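Local atomic coordinates of Ent-copalyl diphosphate synthase (Streptomyces platensis, PDB entry 5BP8), a protein that is a bacterial member of the class II terpene cyclase family, a protein whose regular structure is almost all helix, related in part to the squalene-hopene cyclases. Residues W24-P29 and Q246-G251; V31-R36 and G218-A223; A223-L228 and A240-V245; I259-Q264 and A299-P304. All blocks are in the same frame, centred on the assembly; numbering follows the deposited sequence. Where two conformers were deposited one is given.

Contact 1: W24-P29 and Q246-G251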
# COMPACT_ATOMS: atom_id res chain seq x y z
N TRP A 24 6.23 12.28 7.71
CA TRP A 24 6.34 10.86 7.34
C TRP A 24 5.14 10.37 6.52
O TRP A 24 5.26 9.47 5.71
CB TRP A 24 6.41 10.00 8.58
CG TRP A 24 7.62 10.21 9.47
CD1 TRP A 24 7.84 11.23 10.37
CD2 TRP A 24 8.77 9.36 9.54
NE1 TRP A 24 9.06 11.05 11.00
CE2 TRP A 24 9.64 9.90 10.51
CE3 TRP A 24 9.12 8.18 8.90
CZ2 TRP A 24 10.85 9.29 10.84
CZ3 TRP A 24 10.29 7.58 9.22
CH2 TRP A 24 11.16 8.12 10.19
N GLY A 25 3.96 10.92 6.81
CA GLY A 25 2.72 10.30 6.40
C GLY A 25 2.41 9.17 7.37
O GLY A 25 3.31 8.70 8.09
N LEU A 26 1.15 8.75 7.42
CA LEU A 26 0.73 7.73 8.39
C LEU A 26 0.33 6.43 7.69
O LEU A 26 -0.64 6.38 6.90
CB LEU A 26 -0.40 8.23 9.29
CG LEU A 26 -1.00 7.24 10.29
CD1 LEU A 26 0.07 6.68 11.23
CD2 LEU A 26 -2.12 7.92 11.09
N VAL A 27 1.11 5.39 7.97
CA VAL A 27 0.81 4.02 7.55
C VAL A 27 0.76 3.18 8.80
O VAL A 27 1.74 3.18 9.58
CB VAL A 27 1.84 3.44 6.54
CG1 VAL A 27 1.48 1.98 6.21
CG2 VAL A 27 1.87 4.26 5.25
N ALA A 28 -0.34 2.46 9.01
CA ALA A 28 -0.49 1.64 10.23
C ALA A 28 0.47 0.46 10.17
O ALA A 28 0.82 -0.01 9.09
CB ALA A 28 -1.92 1.12 10.35
N PRO A 29 0.89 -0.04 11.34
CA PRO A 29 1.70 -1.25 11.31
C PRO A 29 0.98 -2.42 10.69
O PRO A 29 -0.25 -2.46 10.65
CB PRO A 29 2.01 -1.55 12.79
CG PRO A 29 1.71 -0.28 13.53
CD PRO A 29 0.79 0.56 12.69
N GLN A 246 9.68 2.47 14.92
CA GLN A 246 9.10 1.57 15.91
C GLN A 246 8.51 2.36 17.09
O GLN A 246 7.42 2.01 17.62
CB GLN A 246 10.11 0.48 16.35
CG GLN A 246 11.23 0.92 17.28
CD GLN A 246 10.77 1.07 18.72
OE1 GLN A 246 9.89 0.35 19.20
NE2 GLN A 246 11.39 1.99 19.44
N ALA A 247 9.19 3.45 17.46
CA ALA A 247 8.75 4.29 18.57
C ALA A 247 7.40 4.91 18.31
O ALA A 247 6.56 5.02 19.21
CB ALA A 247 9.79 5.37 18.86
N ARG A 248 7.16 5.25 17.05
CA ARG A 248 5.93 5.90 16.69
C ARG A 248 4.73 5.03 17.05
O ARG A 248 3.69 5.54 17.45
CB ARG A 248 5.92 6.21 15.19
CG ARG A 248 4.69 6.97 14.76
CD ARG A 248 4.82 7.46 13.34
NE ARG A 248 3.69 8.32 12.98
CZ ARG A 248 3.42 8.70 11.74
NH1 ARG A 248 4.15 8.27 10.71
NH2 ARG A 248 2.39 9.50 11.52
N PHE A 249 4.89 3.71 16.95
CA PHE A 249 3.77 2.78 17.19
C PHE A 249 3.92 1.90 18.40
O PHE A 249 3.10 1.01 18.62
CB PHE A 249 3.59 1.90 15.94
CG PHE A 249 3.36 2.70 14.71
CD1 PHE A 249 2.13 3.33 14.51
CD2 PHE A 249 4.39 2.93 13.80
CE1 PHE A 249 1.91 4.10 13.38
CE2 PHE A 249 4.17 3.70 12.67
CZ PHE A 249 2.92 4.29 12.47
N GLY A 250 4.95 2.14 19.19
CA GLY A 250 5.24 1.31 20.37
C GLY A 250 5.74 -0.10 20.06
O GLY A 250 5.48 -1.03 20.85
N GLY A 251 6.49 -0.25 18.97
CA GLY A 251 7.14 -1.54 18.63
C GLY A 251 6.86 -2.02 17.20
O GLY A 251 7.79 -2.18 16.41

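Contact 2: V31-R36 and G218-A223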
# COMPACT_ATOMS: atom_id res chain seq x y z
N VAL A 31 1.72 -6.97 9.98
CA VAL A 31 2.48 -8.13 10.43
C VAL A 31 3.79 -8.30 9.68
O VAL A 31 4.82 -8.60 10.29
CB VAL A 31 1.60 -9.40 10.27
CG1 VAL A 31 2.42 -10.67 10.44
CG2 VAL A 31 0.43 -9.35 11.26
N TYR A 32 3.80 -8.11 8.37
CA TYR A 32 5.00 -8.51 7.59
C TYR A 32 6.31 -7.90 8.11
O TYR A 32 7.25 -8.64 8.45
CB TYR A 32 4.85 -8.22 6.07
CG TYR A 32 6.13 -8.58 5.36
CD1 TYR A 32 6.37 -9.87 4.93
CD2 TYR A 32 7.14 -7.64 5.18
CE1 TYR A 32 7.56 -10.22 4.34
CE2 TYR A 32 8.35 -7.99 4.58
CZ TYR A 32 8.55 -9.29 4.16
OH TYR A 32 9.74 -9.68 3.55
N ASP A 33 6.40 -6.56 8.19
CA ASP A 33 7.66 -5.95 8.58
C ASP A 33 7.89 -6.10 10.08
O ASP A 33 9.03 -6.12 10.53
CB ASP A 33 7.79 -4.46 8.21
CG ASP A 33 8.55 -4.23 6.90
OD1 ASP A 33 8.23 -4.88 5.89
OD2 ASP A 33 9.41 -3.34 6.85
N THR A 34 6.83 -6.14 10.86
CA THR A 34 7.00 -6.33 12.29
C THR A 34 7.74 -7.65 12.54
O THR A 34 8.71 -7.71 13.35
CB THR A 34 5.62 -6.30 13.00
OG1 THR A 34 5.01 -5.02 12.81
CG2 THR A 34 5.78 -6.56 14.45
N ALA A 35 7.31 -8.70 11.84
CA ALA A 35 7.99 -9.99 11.89
C ALA A 35 9.43 -9.92 11.32
O ALA A 35 10.37 -10.49 11.91
CB ALA A 35 7.18 -11.05 11.18
N ARG A 36 9.60 -9.22 10.20
CA ARG A 36 10.95 -9.05 9.66
C ARG A 36 11.90 -8.43 10.70
O ARG A 36 13.06 -8.87 10.80
CB ARG A 36 10.98 -8.25 8.36
CG ARG A 36 10.38 -8.95 7.12
CD ARG A 36 11.04 -10.28 6.74
NE ARG A 36 10.53 -11.34 7.59
CZ ARG A 36 11.25 -12.31 8.14
NH1 ARG A 36 10.65 -13.15 8.99
NH2 ARG A 36 12.53 -12.48 7.82
N GLY A 218 14.94 2.02 0.50
CA GLY A 218 13.67 1.85 -0.15
C GLY A 218 12.46 2.14 0.72
O GLY A 218 11.42 1.52 0.53
N CYS A 219 12.55 3.07 1.69
CA CYS A 219 11.45 3.33 2.62
C CYS A 219 10.83 2.07 3.26
O CYS A 219 9.61 2.03 3.50
CB CYS A 219 10.34 4.17 1.95
SG CYS A 219 10.89 5.84 1.45
N SER A 220 11.68 1.07 3.55
CA SER A 220 11.28 -0.18 4.16
C SER A 220 12.04 -0.41 5.45
O SER A 220 13.27 -0.51 5.41
CB SER A 220 11.64 -1.36 3.26
OG SER A 220 11.47 -2.59 3.95
N PRO A 221 11.33 -0.59 6.56
CA PRO A 221 12.09 -0.97 7.76
C PRO A 221 12.83 -2.30 7.60
O PRO A 221 13.99 -2.43 8.03
CB PRO A 221 11.00 -1.05 8.84
CG PRO A 221 9.98 -0.10 8.37
CD PRO A 221 9.93 -0.27 6.89
N ALA A 222 12.18 -3.31 7.01
CA ALA A 222 12.83 -4.61 6.82
C ALA A 222 14.10 -4.50 5.94
O ALA A 222 15.13 -5.08 6.27
CB ALA A 222 11.85 -5.61 6.19
N ALA A 223 14.00 -3.80 4.82
CA ALA A 223 15.15 -3.67 3.90
C ALA A 223 16.30 -2.95 4.62
O ALA A 223 17.48 -3.28 4.42
CB ALA A 223 14.75 -2.91 2.64
O HOH W 1 9.02 -3.52 3.74

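Contact 3: A223-L228 and A240-V245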
# COMPACT_ATOMS: atom_id res chain seq x y z
N ALA A 223 14.00 -3.80 4.82
CA ALA A 223 15.15 -3.67 3.90
C ALA A 223 16.30 -2.95 4.62
O ALA A 223 17.48 -3.28 4.42
CB ALA A 223 14.75 -2.91 2.64
N THR A 224 15.94 -1.95 5.44
CA THR A 224 16.92 -1.19 6.20
C THR A 224 17.63 -2.08 7.20
O THR A 224 18.86 -1.98 7.37
CB THR A 224 16.30 0.04 6.90
OG1 THR A 224 15.57 0.85 5.96
CG2 THR A 224 17.37 0.90 7.56
N ALA A 225 16.88 -2.95 7.86
CA ALA A 225 17.47 -3.91 8.79
C ALA A 225 18.46 -4.83 8.06
O ALA A 225 19.51 -5.17 8.59
CB ALA A 225 16.38 -4.72 9.48
N ALA A 226 18.09 -5.29 6.87
CA ALA A 226 18.94 -6.21 6.10
C ALA A 226 20.23 -5.49 5.69
O ALA A 226 21.34 -6.06 5.75
CB ALA A 226 18.18 -6.72 4.87
N TRP A 227 20.10 -4.24 5.30
CA TRP A 227 21.23 -3.44 4.84
C TRP A 227 22.21 -3.18 5.98
O TRP A 227 23.42 -3.32 5.81
CB TRP A 227 20.72 -2.11 4.25
CG TRP A 227 21.76 -1.29 3.52
CD1 TRP A 227 21.99 -1.24 2.17
CD2 TRP A 227 22.70 -0.38 4.12
NE1 TRP A 227 23.01 -0.36 1.89
CE2 TRP A 227 23.49 0.16 3.07
CE3 TRP A 227 22.98 -0.00 5.44
CZ2 TRP A 227 24.52 1.09 3.30
CZ3 TRP A 227 24.02 0.93 5.67
CH2 TRP A 227 24.77 1.45 4.59
N LEU A 228 21.68 -2.84 7.15
CA LEU A 228 22.51 -2.55 8.33
C LEU A 228 23.24 -3.77 8.87
O LEU A 228 24.29 -3.63 9.48
CB LEU A 228 21.63 -2.03 9.47
CG LEU A 228 21.11 -0.60 9.29
CD1 LEU A 228 19.97 -0.29 10.25
CD2 LEU A 228 22.21 0.47 9.41
N ALA A 240 18.67 5.19 13.38
CA ALA A 240 17.76 6.21 13.84
C ALA A 240 16.40 6.08 13.16
O ALA A 240 15.34 6.28 13.78
CB ALA A 240 18.33 7.59 13.57
N TYR A 241 16.41 5.77 11.86
CA TYR A 241 15.14 5.53 11.15
C TYR A 241 14.36 4.39 11.81
O TYR A 241 13.18 4.57 12.15
CB TYR A 241 15.43 5.24 9.71
CG TYR A 241 14.30 4.66 8.89
CD1 TYR A 241 13.28 5.45 8.39
CD2 TYR A 241 14.32 3.30 8.55
CE1 TYR A 241 12.24 4.89 7.61
CE2 TYR A 241 13.33 2.75 7.76
CZ TYR A 241 12.30 3.53 7.30
OH TYR A 241 11.36 2.93 6.49
N LEU A 242 15.00 3.24 12.01
CA LEU A 242 14.33 2.09 12.65
C LEU A 242 13.82 2.44 14.04
O LEU A 242 12.67 2.11 14.39
CB LEU A 242 15.24 0.87 12.69
CG LEU A 242 15.49 0.23 11.33
CD1 LEU A 242 16.43 -0.96 11.46
CD2 LEU A 242 14.18 -0.19 10.69
N ARG A 243 14.65 3.14 14.83
CA ARG A 243 14.22 3.57 16.16
C ARG A 243 13.00 4.48 16.09
O ARG A 243 12.04 4.30 16.84
CB ARG A 243 15.37 4.25 16.92
CG ARG A 243 16.46 3.26 17.29
CD ARG A 243 17.73 3.94 17.80
NE ARG A 243 18.66 2.99 18.43
CZ ARG A 243 19.89 3.28 18.85
NH1 ARG A 243 20.41 4.50 18.72
NH2 ARG A 243 20.63 2.33 19.40
N ASP A 244 13.03 5.46 15.20
CA ASP A 244 11.91 6.41 15.07
C ASP A 244 10.63 5.71 14.67
O ASP A 244 9.55 5.98 15.20
CB ASP A 244 12.22 7.49 14.06
CG ASP A 244 13.22 8.54 14.58
OD1 ASP A 244 13.41 8.64 15.82
OD2 ASP A 244 13.80 9.23 13.72
N VAL A 245 10.74 4.81 13.69
CA VAL A 245 9.55 4.16 13.16
C VAL A 245 8.89 3.29 14.23
O VAL A 245 7.68 3.39 14.47
CB VAL A 245 9.89 3.35 11.90
CG1 VAL A 245 8.71 2.50 11.46
CG2 VAL A 245 10.33 4.27 10.77

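Contact 4: I259-Q264 and A299-P304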
# COMPACT_ATOMS: atom_id res chain seq x y z
N ILE A 259 5.59 7.85 3.37
CA ILE A 259 4.77 7.90 2.16
C ILE A 259 4.36 9.36 1.84
O ILE A 259 3.32 9.62 1.24
CB ILE A 259 3.51 7.04 2.28
CG1 ILE A 259 2.63 7.45 3.47
CG2 ILE A 259 3.86 5.57 2.34
CD1 ILE A 259 1.21 6.99 3.31
N VAL A 260 5.19 10.30 2.27
CA VAL A 260 4.82 11.73 2.30
C VAL A 260 4.19 12.28 1.00
O VAL A 260 3.14 12.91 1.05
CB VAL A 260 6.02 12.58 2.78
CG1 VAL A 260 7.25 12.44 1.90
CG2 VAL A 260 5.64 14.04 2.95
N TYR A 261 4.80 12.05 -0.15
CA TYR A 261 4.24 12.62 -1.40
C TYR A 261 2.92 11.98 -1.82
O TYR A 261 1.97 12.68 -2.22
CB TYR A 261 5.25 12.50 -2.51
CG TYR A 261 6.59 13.20 -2.27
CD1 TYR A 261 6.66 14.44 -1.61
CD2 TYR A 261 7.77 12.68 -2.78
CE1 TYR A 261 7.86 15.10 -1.45
CE2 TYR A 261 8.98 13.33 -2.61
CZ TYR A 261 9.02 14.55 -1.97
OH TYR A 261 10.23 15.20 -1.80
N PHE A 262 2.84 10.65 -1.74
CA PHE A 262 1.57 9.95 -1.91
C PHE A 262 0.49 10.54 -1.00
O PHE A 262 -0.61 10.90 -1.45
CB PHE A 262 1.84 8.44 -1.66
CG PHE A 262 0.61 7.60 -1.40
CD1 PHE A 262 -0.52 7.67 -2.21
CD2 PHE A 262 0.60 6.69 -0.39
CE1 PHE A 262 -1.64 6.85 -1.96
CE2 PHE A 262 -0.51 5.87 -0.15
CZ PHE A 262 -1.63 5.96 -0.94
N GLU A 263 0.78 10.66 0.29
CA GLU A 263 -0.23 11.16 1.22
C GLU A 263 -0.63 12.62 0.89
O GLU A 263 -1.83 12.95 0.86
CB GLU A 263 0.26 11.05 2.66
CG GLU A 263 -0.69 11.71 3.65
CD GLU A 263 -0.33 11.37 5.07
OE1 GLU A 263 -0.03 12.32 5.81
OE2 GLU A 263 -0.39 10.16 5.44
N GLN A 264 0.37 13.46 0.66
CA GLN A 264 0.09 14.89 0.38
C GLN A 264 -0.81 15.03 -0.85
O GLN A 264 -1.82 15.74 -0.78
CB GLN A 264 1.37 15.68 0.19
CG GLN A 264 2.13 15.87 1.49
CD GLN A 264 3.47 16.57 1.35
OE1 GLN A 264 4.11 16.57 0.30
NE2 GLN A 264 3.94 17.11 2.46
N ALA A 299 6.51 7.96 -4.29
CA ALA A 299 5.64 8.08 -3.14
C ALA A 299 6.33 8.82 -1.98
O ALA A 299 5.67 9.42 -1.11
CB ALA A 299 5.20 6.71 -2.68
N ALA A 300 7.65 8.79 -2.00
CA ALA A 300 8.50 9.45 -1.01
C ALA A 300 9.95 9.51 -1.50
O ALA A 300 10.35 8.74 -2.38
CB ALA A 300 8.45 8.71 0.31
N PRO A 301 10.76 10.41 -0.90
CA PRO A 301 12.18 10.37 -1.29
C PRO A 301 12.80 9.00 -0.94
O PRO A 301 12.48 8.42 0.12
CB PRO A 301 12.80 11.53 -0.49
CG PRO A 301 11.66 12.40 -0.04
CD PRO A 301 10.45 11.50 0.04
N GLY A 302 13.69 8.52 -1.78
CA GLY A 302 14.32 7.21 -1.57
C GLY A 302 13.71 6.05 -2.34
O GLY A 302 14.21 4.92 -2.26
N LEU A 303 12.64 6.34 -3.08
CA LEU A 303 11.97 5.40 -3.97
C LEU A 303 12.06 5.90 -5.44
O LEU A 303 12.27 7.08 -5.67
CB LEU A 303 10.50 5.25 -3.57
CG LEU A 303 10.21 4.53 -2.24
CD1 LEU A 303 8.80 4.78 -1.79
CD2 LEU A 303 10.43 3.03 -2.36
N PRO A 304 11.95 4.99 -6.41
CA PRO A 304 12.00 5.43 -7.81
C PRO A 304 10.70 6.08 -8.20
O PRO A 304 9.64 5.75 -7.66
CB PRO A 304 12.19 4.11 -8.60
CG PRO A 304 11.70 3.04 -7.70
CD PRO A 304 11.88 3.52 -6.30

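Contact 1: W24-P29 and Q246-G251
Phe249 presents its ring to Pro29 and Leu26, and this aromatic centre is the compact half of the contact. Pro29 CD lies over one ring face, 3.9 Å from the centroid of Phe249 and 24° off the ring normal, a CH-pi contact. Arg248 CG, from the same helix, sits above the opposite face, so the ring is sandwiched. Leu26 CD1 closes the edge near the ring plane, 3.8 Å from Phe249 CE1, while Val27 O approaches Phe249 CZ obliquely to 3.3 Å. The ring stands where helix 237-249 runs out in a Schellman motif: Gly250 takes positive phi, Gly251 N donates to Gln246 O at 2.8 Å and Gly250 N, weakly, to Ala247 O. The other half is the more open one: Arg248 is exposed and holds the loop chiefly through its far end. Its chain runs extended from a CG opposite the backbone N (chi1 -176°), which carries the guanidinium across to the loop. There Arg248 NH1 donates to Gly25 O over 2.8 Å, a nearly straight bond lying close to the guanidinium plane but tilted from the plane of the carbonyl. Leu26 CD1 rests over one guanidinium face, 3.7 Å from Arg248 NH2, and that nitrogen also forms a salt bridge with Asp22. Trp24 contributes little more than its CB, which comes within 3.6 Å of Arg248 NH1.

Contact 2: V31-R36 and G218-A223
Asp33 spans the gap from helix 31-40 to the start of helix 221-228, where the carboxylate is received by Ala222 and its neighbours. Its CB points toward the second segment, and a chi1 of -97°, well away from a staggered value, brings the carboxylate over Ala222 and Pro221. CG then comes to 3.6 Å from Ala222 CB. At the tip the two oxygens part company. OD2 accepts the backbone hydrogen of Ala222, with Asp33 OD2 and Ala222 N 2.8 Å apart and the N-H arriving from above the carboxylate plane, 45° out of it; the same oxygen is close to Pro221 CD, at 3.1 Å. OD1, which lies at the edge of the Tyr32 ring, receives a hydrogen from water 1, and Ser220 OG donates to that water across 2.6 Å. Ser220 is the N-cap residue, its OG accepting from Ala223 N at 2.9 Å in an almost straight capping bond. Carboxylate, water and cap thus engage the first turn together, and the negative group probably gains from the helix N-terminus. Beside them Arg36 CB packs on Ala222 CB at 3.5 Å, after which the bent arginine chain turns away to a salt bridge with Glu80. The contact is buried, with helix 193-196 against Arg36 and Ala222, while helix 72-86 supplies Glu80 and packs, with helix 47-57, on other residues of helix 31-40.

Contact 3: A223-L228 and A240-V245
Leu228 and Leu242 reach toward each other tip to tip, their CD1 atoms 3.8 Å apart, and this meeting makes the purely apolar end of the interface. Leu242 does double duty: its CD1 also lies 4.1 Å from Ala225 CA and 4.2 Å from Ala225 CB, so it rests against both backbone and side chain of the alanine. One turn earlier the pairing is of another kind. Thr224 meets the CD2-CE2 side of Tyr241 obliquely, with Thr224 OG1 3.4 Å from Tyr241 CE2 and Thr224 CG2 beside Tyr241 CD2 at 4.0 Å. The threonine torsion (chi1 -53°) sets OG1 beside its own backbone N, and the oxygen is hydrogen-bonded to Ser220 O, one turn back. Tyr241 is likewise fixed by its far end, its OH bonded to Thr257 O, while Val245 CG2 covers one ring face from within the same helix. Both polar groups are therefore satisfied away from the interface, and what the helices exchange is van der Waals contact. The two segments form an antiparallel helical hairpin, their axes 10.5 Å apart at closest approach with 146° between their directions, and a short connection joins them. Around it, Leu37 and Leu40 of helix 31-40 pack against Ala225, and helix 193-196 lies along Ala223, Ala226 and Trp227.

Contact 4: I259-Q264 and A299-P304
Ala299 O meets the opening turn of helix 260-274 and serves two of its N-H groups. The Phe262 N bond is the sound one, 3.1 Å to Ala299 O and 167° at the hydrogen, although its donor is tilted somewhat from the carbonyl plane. Tyr261 N is closer to Ala299 O, at 2.9 Å, yet the bond is sharply bent and weak. Ile259, at the N-cap position, has a hydrocarbon side chain, and here a main-chain carbonyl from a distant loop accepts from the first turn. Apolar contacts flank these bonds. Phe262 CB touches Ala299 CB on one side, at 3.9 Å. On the other, the Tyr261 side chain crosses Pro301 at about a right angle: Tyr261 CE2 lies 3.5 Å from Pro301 CD, and Tyr261 OH 3.6 Å from Pro301 CG. Val260 CG1, placed between its backbone N and carbonyl carbon (chi1 60°), reaches both this proline, at 3.8 Å from Pro301 CD, and one face of the Tyr261 ring. In the next shell, a type II beta turn from Ala300 to Leu303 shapes the loop, with Gly302 at positive phi, and Pro301 O accepts from His213. Gln264 OE1, itself bonded to Ser287, lies at the edge of the Tyr261 ring, and the Phe262 ring packs edge-to-face on Trp266. The chemistry implies that helix start and loop are tied by main-chain polarity, with the partial charge of the carbonyl probably complementing the helix N-terminus, and that Pro301, Tyr261 and Val260 pack apolar surface beside it.

In the fold
Contacts 1, 2 and 3 cluster, with centres about 9 to 13 Å apart, while contact 4 stands about 16 to 17 Å from each. Contacts 2 and 3 share Ala223 on helix 221-228, and contacts 1 and 3 share helix 237-249. Along the chain, contacts 2 and 3 both fall within the span bridged by contact 1, and contact 4 follows on helix 260-274. Trp24 links neighbours: its ring packs on Tyr241 and Val245, and its carbonyl probably bonds Ile259 N. Cys219 SG similarly touches Ala300, connecting contacts 2 and 4. Residues 24-36, early in sequence, are thereby packed against helices 221-228, 237-249 and the start of 260-274.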